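Local coordinates for 16S rRNA processing protein (Pseudomonas aeruginosa, PDB 2F1L) that probably assists the last steps of 30S ribosomal subunit assembly and is needed for efficient processing of 16S rRNA, at residues 36-41 / 77-82; 55-60 / 97-102. All blocks are in the same frame, centred on the assembly; numbering follows the deposited sequence.

Contact 1: 36-41 / 77-82; sequences VKVYSF and LAAKLK
Val36 and Val38 pair with Ala79 and Leu77 as neighbouring antiparallel strands, a worked example of how a beta barrel is made from short ladders. Two hydrogen-bonded pairs flank the non-hydrogen-bonded pair Lys37-Ala78. In the first, Val36 N reaches Ala79 O at 2.9 Å and Ala79 N returns to Val36 O; in the second, Leu77 N bonds to Val38 O and Val38 N to Leu77 O. Between these rungs the backbone adds C-H...O contacts, Ala78 CA lying 3.2 Å from Val36 O.

Apolar packing is confined largely to the face carrying Val36, Val38, Leu77 and Ala79. With CG1 anti to the carbonyl carbon (chi1 -67°), Val36 has CG2 between its own N and carbonyl carbon, where this methyl lies 4.0 Å from Ala79 CB. Val38 CG2 reaches the same alanine methyl, and Leu77 CD1 reaches past its partner Val38 to Ser40 CB at 3.7 Å. Ser40 OG itself hydrogen-bonds with Thr42 OG1 and with Leu45 O.

Ile26 of strand 20-27 packs on both valines, and strand 61-73 flanks the other side, with Leu72 against Leu77 and Leu67 against Ala79.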
loop_
_atom_site.group_PDB
_atom_site.type_symbol
_atom_site.label_atom_id
_atom_site.label_comp_id
_atom_site.label_asym_id
_atom_site.label_seq_id
_atom_site.Cartn_x
_atom_site.Cartn_y
_atom_site.Cartn_z
ATOM N N VAL A 36 22.915 3.289 -8.671
ATOM C CA VAL A 36 22.087 4.288 -8.030
ATOM C C VAL A 36 21.020 3.618 -7.135
ATOM O O VAL A 36 20.641 2.445 -7.319
ATOM C CB VAL A 36 21.407 5.199 -9.068
ATOM C CG1 VAL A 36 22.425 6.056 -9.803
ATOM C CG2 VAL A 36 20.599 4.400 -10.086
ATOM N N LYS A 37 20.539 4.384 -6.164
ATOM C CA LYS A 37 19.508 3.945 -5.257
ATOM C C LYS A 37 18.204 4.567 -5.756
ATOM O O LYS A 37 18.145 5.731 -6.122
ATOM C CB LYS A 37 19.840 4.400 -3.856
ATOM C CG LYS A 37 19.015 3.768 -2.752
ATOM C CD LYS A 37 18.899 4.721 -1.580
ATOM C CE LYS A 37 19.017 4.067 -0.201
ATOM N NZ LYS A 37 18.431 5.045 0.762
ATOM N N VAL A 38 17.180 3.740 -5.788
ATOM C CA VAL A 38 15.964 3.993 -6.524
ATOM C C VAL A 38 14.790 3.570 -5.657
ATOM O O VAL A 38 14.795 2.483 -5.089
ATOM C CB VAL A 38 15.984 3.183 -7.846
ATOM C CG1 VAL A 38 14.625 3.070 -8.445
ATOM C CG2 VAL A 38 16.914 3.862 -8.849
ATOM N N TYR A 39 13.806 4.450 -5.513
ATOM C CA TYR A 39 12.550 4.031 -4.959
ATOM C C TYR A 39 11.700 3.529 -6.138
ATOM O O TYR A 39 11.747 4.105 -7.241
ATOM C CB TYR A 39 11.844 5.180 -4.230
ATOM C CG TYR A 39 12.452 5.651 -2.915
ATOM C CD1 TYR A 39 12.973 4.770 -2.004
ATOM C CD2 TYR A 39 12.403 6.994 -2.557
ATOM C CE1 TYR A 39 13.474 5.213 -0.774
ATOM C CE2 TYR A 39 12.895 7.444 -1.345
ATOM C CZ TYR A 39 13.441 6.548 -0.457
ATOM O OH TYR A 39 13.961 6.980 0.751
ATOM N N SER A 40 10.948 2.450 -5.931
ATOM C CA SER A 40 10.075 1.929 -6.991
ATOM C C SER A 40 8.617 2.187 -6.690
ATOM O O SER A 40 8.206 2.010 -5.572
ATOM C CB SER A 40 10.262 0.436 -7.141
ATOM O OG SER A 40 9.223 -0.105 -7.916
ATOM N N PHE A 41 7.838 2.554 -7.696
ATOM C CA PHE A 41 6.404 2.816 -7.538
ATOM C C PHE A 41 5.515 1.750 -8.203
ATOM O O PHE A 41 4.259 1.917 -8.355
ATOM C CB PHE A 41 6.077 4.218 -8.106
ATOM C CG PHE A 41 6.926 5.331 -7.527
ATOM C CD1 PHE A 41 7.299 5.317 -6.184
ATOM C CD2 PHE A 41 7.306 6.413 -8.308
ATOM C CE1 PHE A 41 8.098 6.324 -5.655
ATOM C CE2 PHE A 41 8.114 7.435 -7.790
ATOM C CZ PHE A 41 8.495 7.394 -6.462
ATOM N N LEU A 77 15.708 -0.151 -4.237
ATOM C CA LEU A 77 16.405 -0.867 -5.261
ATOM C C LEU A 77 17.770 -0.258 -5.520
ATOM O O LEU A 77 17.947 0.942 -5.336
ATOM C CB LEU A 77 15.635 -0.803 -6.553
ATOM C CG LEU A 77 14.483 -1.779 -6.714
ATOM C CD1 LEU A 77 13.325 -1.314 -5.875
ATOM C CD2 LEU A 77 14.038 -1.829 -8.191
ATOM N N ALA A 78 18.703 -1.086 -5.995
ATOM C CA ALA A 78 19.954 -0.616 -6.619
ATOM C C ALA A 78 19.939 -0.989 -8.097
ATOM O O ALA A 78 19.605 -2.115 -8.479
ATOM C CB ALA A 78 21.184 -1.213 -5.932
ATOM N N ALA A 79 20.316 -0.033 -8.918
ATOM C CA ALA A 79 20.206 -0.161 -10.349
ATOM C C ALA A 79 21.528 0.224 -10.988
ATOM O O ALA A 79 22.136 1.202 -10.572
ATOM C CB ALA A 79 19.135 0.748 -10.836
ATOM N N LYS A 80 21.957 -0.573 -11.968
ATOM C CA LYS A 80 23.143 -0.310 -12.754
ATOM C C LYS A 80 22.681 0.175 -14.113
ATOM O O LYS A 80 21.991 -0.548 -14.824
ATOM C CB LYS A 80 24.002 -1.580 -12.891
ATOM C CG LYS A 80 25.343 -1.418 -13.672
ATOM C CD LYS A 80 26.409 -0.643 -12.870
ATOM C CE LYS A 80 27.721 -0.374 -13.660
ATOM N NZ LYS A 80 27.415 0.167 -14.999
ATOM N N LEU A 81 23.054 1.407 -14.460
ATOM C CA LEU A 81 22.720 1.998 -15.760
ATOM C C LEU A 81 23.918 1.935 -16.709
ATOM O O LEU A 81 25.078 2.051 -16.292
ATOM C CB LEU A 81 22.255 3.438 -15.600
ATOM C CG LEU A 81 21.185 3.673 -14.527
ATOM C CD1 LEU A 81 20.829 5.127 -14.521
ATOM C CD2 LEU A 81 19.962 2.826 -14.764
ATOM N N LYS A 82 23.624 1.765 -17.999
ATOM C CA LYS A 82 24.671 1.513 -18.973
ATOM C C LYS A 82 25.558 2.729 -19.027
ATOM O O LYS A 82 25.071 3.840 -19.095
ATOM C CB LYS A 82 24.106 1.185 -20.360
ATOM C CG LYS A 82 25.185 0.747 -21.323
ATOM C CD LYS A 82 24.641 0.180 -22.614
ATOM C CE LYS A 82 25.788 -0.087 -23.551
ATOM N NZ LYS A 82 25.330 -0.089 -24.963
#

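Contact 2: 55-60 / 97-102; sequences TLRRDG and EICIPR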
loop_
_atom_site.group_PDB
_atom_site.type_symbol
_atom_site.label_atom_id
_atom_site.label_comp_id
_atom_site.label_asym_id
_atom_site.label_seq_id
_atom_site.Cartn_x
_atom_site.Cartn_y
_atom_site.Cartn_z
ATOM N N THR A 55 13.146 6.749 -19.088
ATOM C CA THR A 55 13.082 8.134 -19.469
ATOM C C THR A 55 13.225 8.957 -18.203
ATOM O O THR A 55 12.297 9.040 -17.404
ATOM C CB THR A 55 11.749 8.452 -20.109
ATOM O OG1 THR A 55 11.532 7.548 -21.192
ATOM C CG2 THR A 55 11.716 9.879 -20.619
ATOM N N LEU A 56 14.384 9.563 -17.998
ATOM C CA LEU A 56 14.611 10.276 -16.766
ATOM C C LEU A 56 14.173 11.706 -16.929
ATOM O O LEU A 56 14.448 12.325 -17.956
ATOM C CB LEU A 56 16.072 10.210 -16.395
ATOM C CG LEU A 56 16.627 8.791 -16.274
ATOM C CD1 LEU A 56 18.112 8.895 -15.961
ATOM C CD2 LEU A 56 15.860 7.971 -15.205
ATOM N N ARG A 57 13.495 12.233 -15.921
ATOM C CA ARG A 57 13.034 13.592 -15.970
ATOM C C ARG A 57 13.261 14.294 -14.660
ATOM O O ARG A 57 12.831 13.792 -13.633
ATOM C CB ARG A 57 11.551 13.610 -16.250
ATOM C CG ARG A 57 11.009 15.015 -16.462
ATOM C CD ARG A 57 9.564 14.943 -16.758
ATOM N NE ARG A 57 8.820 14.523 -15.583
ATOM C CZ ARG A 57 7.675 13.845 -15.612
ATOM N NH1 ARG A 57 7.116 13.469 -16.759
ATOM N NH2 ARG A 57 7.087 13.521 -14.476
ATOM N N ARG A 58 13.926 15.451 -14.708
ATOM C CA ARG A 58 14.151 16.290 -13.537
ATOM C C ARG A 58 13.960 17.761 -13.904
ATOM O O ARG A 58 14.587 18.231 -14.832
ATOM C CB ARG A 58 15.572 16.100 -13.023
ATOM C CG ARG A 58 15.834 16.842 -11.724
ATOM C CD ARG A 58 17.214 17.460 -11.656
ATOM N NE ARG A 58 18.139 16.413 -11.314
ATOM C CZ ARG A 58 19.178 16.029 -12.034
ATOM N NH1 ARG A 58 19.506 16.638 -13.166
ATOM N NH2 ARG A 58 19.911 15.003 -11.601
ATOM N N ASP A 59 13.121 18.489 -13.165
ATOM C CA ASP A 59 12.816 19.905 -13.472
ATOM C C ASP A 59 12.554 20.126 -14.960
ATOM O O ASP A 59 13.145 21.011 -15.569
ATOM C CB ASP A 59 13.959 20.839 -13.030
ATOM C CG ASP A 59 14.269 20.723 -11.551
ATOM O OD1 ASP A 59 13.325 20.846 -10.742
ATOM O OD2 ASP A 59 15.457 20.501 -11.198
ATOM N N GLY A 60 11.692 19.306 -15.554
ATOM C CA GLY A 60 11.447 19.396 -16.991
ATOM C C GLY A 60 12.671 19.279 -17.898
ATOM O O GLY A 60 12.623 19.636 -19.047
ATOM N N GLU A 97 13.229 11.480 -11.918
ATOM C CA GLU A 97 12.110 10.565 -11.963
ATOM C C GLU A 97 12.378 9.575 -13.063
ATOM O O GLU A 97 12.882 9.944 -14.129
ATOM C CB GLU A 97 10.838 11.316 -12.283
ATOM C CG GLU A 97 10.445 12.284 -11.197
ATOM C CD GLU A 97 9.241 13.117 -11.559
ATOM O OE1 GLU A 97 8.963 13.280 -12.785
ATOM O OE2 GLU A 97 8.591 13.615 -10.602
ATOM N N ILE A 98 12.050 8.317 -12.807
ATOM C CA ILE A 98 12.182 7.268 -13.815
ATOM C C ILE A 98 10.823 7.132 -14.462
ATOM O O ILE A 98 9.881 6.751 -13.777
ATOM C CB ILE A 98 12.530 5.915 -13.182
ATOM C CG1 ILE A 98 13.813 6.016 -12.349
ATOM C CG2 ILE A 98 12.635 4.838 -14.295
ATOM C CD1 ILE A 98 14.000 4.948 -11.354
ATOM N N CYS A 99 10.715 7.458 -15.752
ATOM C CA CYS A 99 9.425 7.504 -16.460
ATOM C C CYS A 99 9.343 6.531 -17.617
ATOM O O CYS A 99 10.362 6.096 -18.150
ATOM C CB CYS A 99 9.163 8.893 -17.041
ATOM S SG CYS A 99 9.173 10.199 -15.868
ATOM N N ILE A 100 8.109 6.194 -17.988
ATOM C CA ILE A 100 7.840 5.471 -19.214
ATOM C C ILE A 100 6.541 5.950 -19.837
ATOM O O ILE A 100 5.679 6.459 -19.131
ATOM C CB ILE A 100 7.757 3.954 -18.989
ATOM C CG1 ILE A 100 6.587 3.620 -18.044
ATOM C CG2 ILE A 100 9.123 3.411 -18.471
ATOM C CD1 ILE A 100 6.229 2.109 -17.978
ATOM N N PRO A 101 6.419 5.818 -21.173
ATOM C CA PRO A 101 5.142 6.005 -21.860
ATOM C C PRO A 101 4.002 5.207 -21.218
ATOM O O PRO A 101 4.175 4.018 -20.947
ATOM C CB PRO A 101 5.432 5.456 -23.258
ATOM C CG PRO A 101 6.893 5.712 -23.454
ATOM C CD PRO A 101 7.513 5.523 -22.124
ATOM N N ARG A 102 2.869 5.880 -20.966
ATOM C CA ARG A 102 1.577 5.258 -20.538
ATOM C C ARG A 102 1.359 3.927 -21.259
ATOM O O ARG A 102 1.081 2.925 -20.622
ATOM C CB ARG A 102 0.386 6.223 -20.838
ATOM C CG ARG A 102 -0.659 6.425 -19.701
ATOM C CD ARG A 102 -1.091 7.917 -19.573
ATOM N NE ARG A 102 -1.548 8.213 -18.213
#
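Arg57 and Glu97 cross at an angle on an antiparallel ladder of the six-stranded antiparallel beta barrel of the RimM N-terminal domain, where strand 53-58 runs beside strand 97-101. Their guanidinium and carboxylate planes are turned 66° from each other, so the two groups do not form a flat, two-pronged pair. Instead a single carboxylate oxygen does the work: Glu97 OE1 sits near the guanidinium edge but tilted out of its plane, and takes Arg57 NH2 on its syn side as its main salt-bridge partner, with Arg57 NE as a weak second donor at 3.1 Å. The arginine runs out with CG anti to its N (chi1 -174°) and then bends at chi3 (69°), which carries the guanidinium back over the neighbouring strand.

That bend also brings the flat group over Cys99. The sulfur lies beneath the centre of one guanidinium face, 4.0 Å from Arg57 CZ, so Arg57 is held near its edge by the carboxylate, while the sulfur merely packs against one face. Val22 of strand 20-27 touches both Arg57 and Glu97, and Leu138 of the second subunit packs on Glu97.

On the other face of the ladder Leu56 and Ile98 form the non-hydrogen-bonded pair, joined through Leu56 CD2 and Ile98 CG1 at 4.0 Å; Phe93, Tyr96 and Ala65 also pack on the leucine. The main chains are linked at the two flanking pairs, Arg57 N to Glu97 O and Glu97 N to Arg57 O in one, and Thr55 with Cys99 in the other. At this last pair the packing of side chain on backbone is close: Cys99 CB comes to 3.2 Å from Thr55 O, and Thr55 CB to 3.4 Å from Cys99 O.

How the contacts relate
From the N terminus, strand 20-27 is laid down first, and it later pairs with both 35-40 and 97-101. The chain passes through 36-41, the first half of contact 1, then 55-60, the first half of contact 2. After strand 61-73 it returns at 77-82 to close contact 1, and after helix 87-91 it reaches 97-102 to close contact 2. The two loops therefore cross, each spanning about 36 residues. Contact 1 ties 35-40 to 76-81 and contact 2 ties 53-58 to 97-101, within one antiparallel barrel. Their centres are 14 Å apart, but they meet in the interior, where Val38 CG1 lies 3.5 Å from Ile98 CD1.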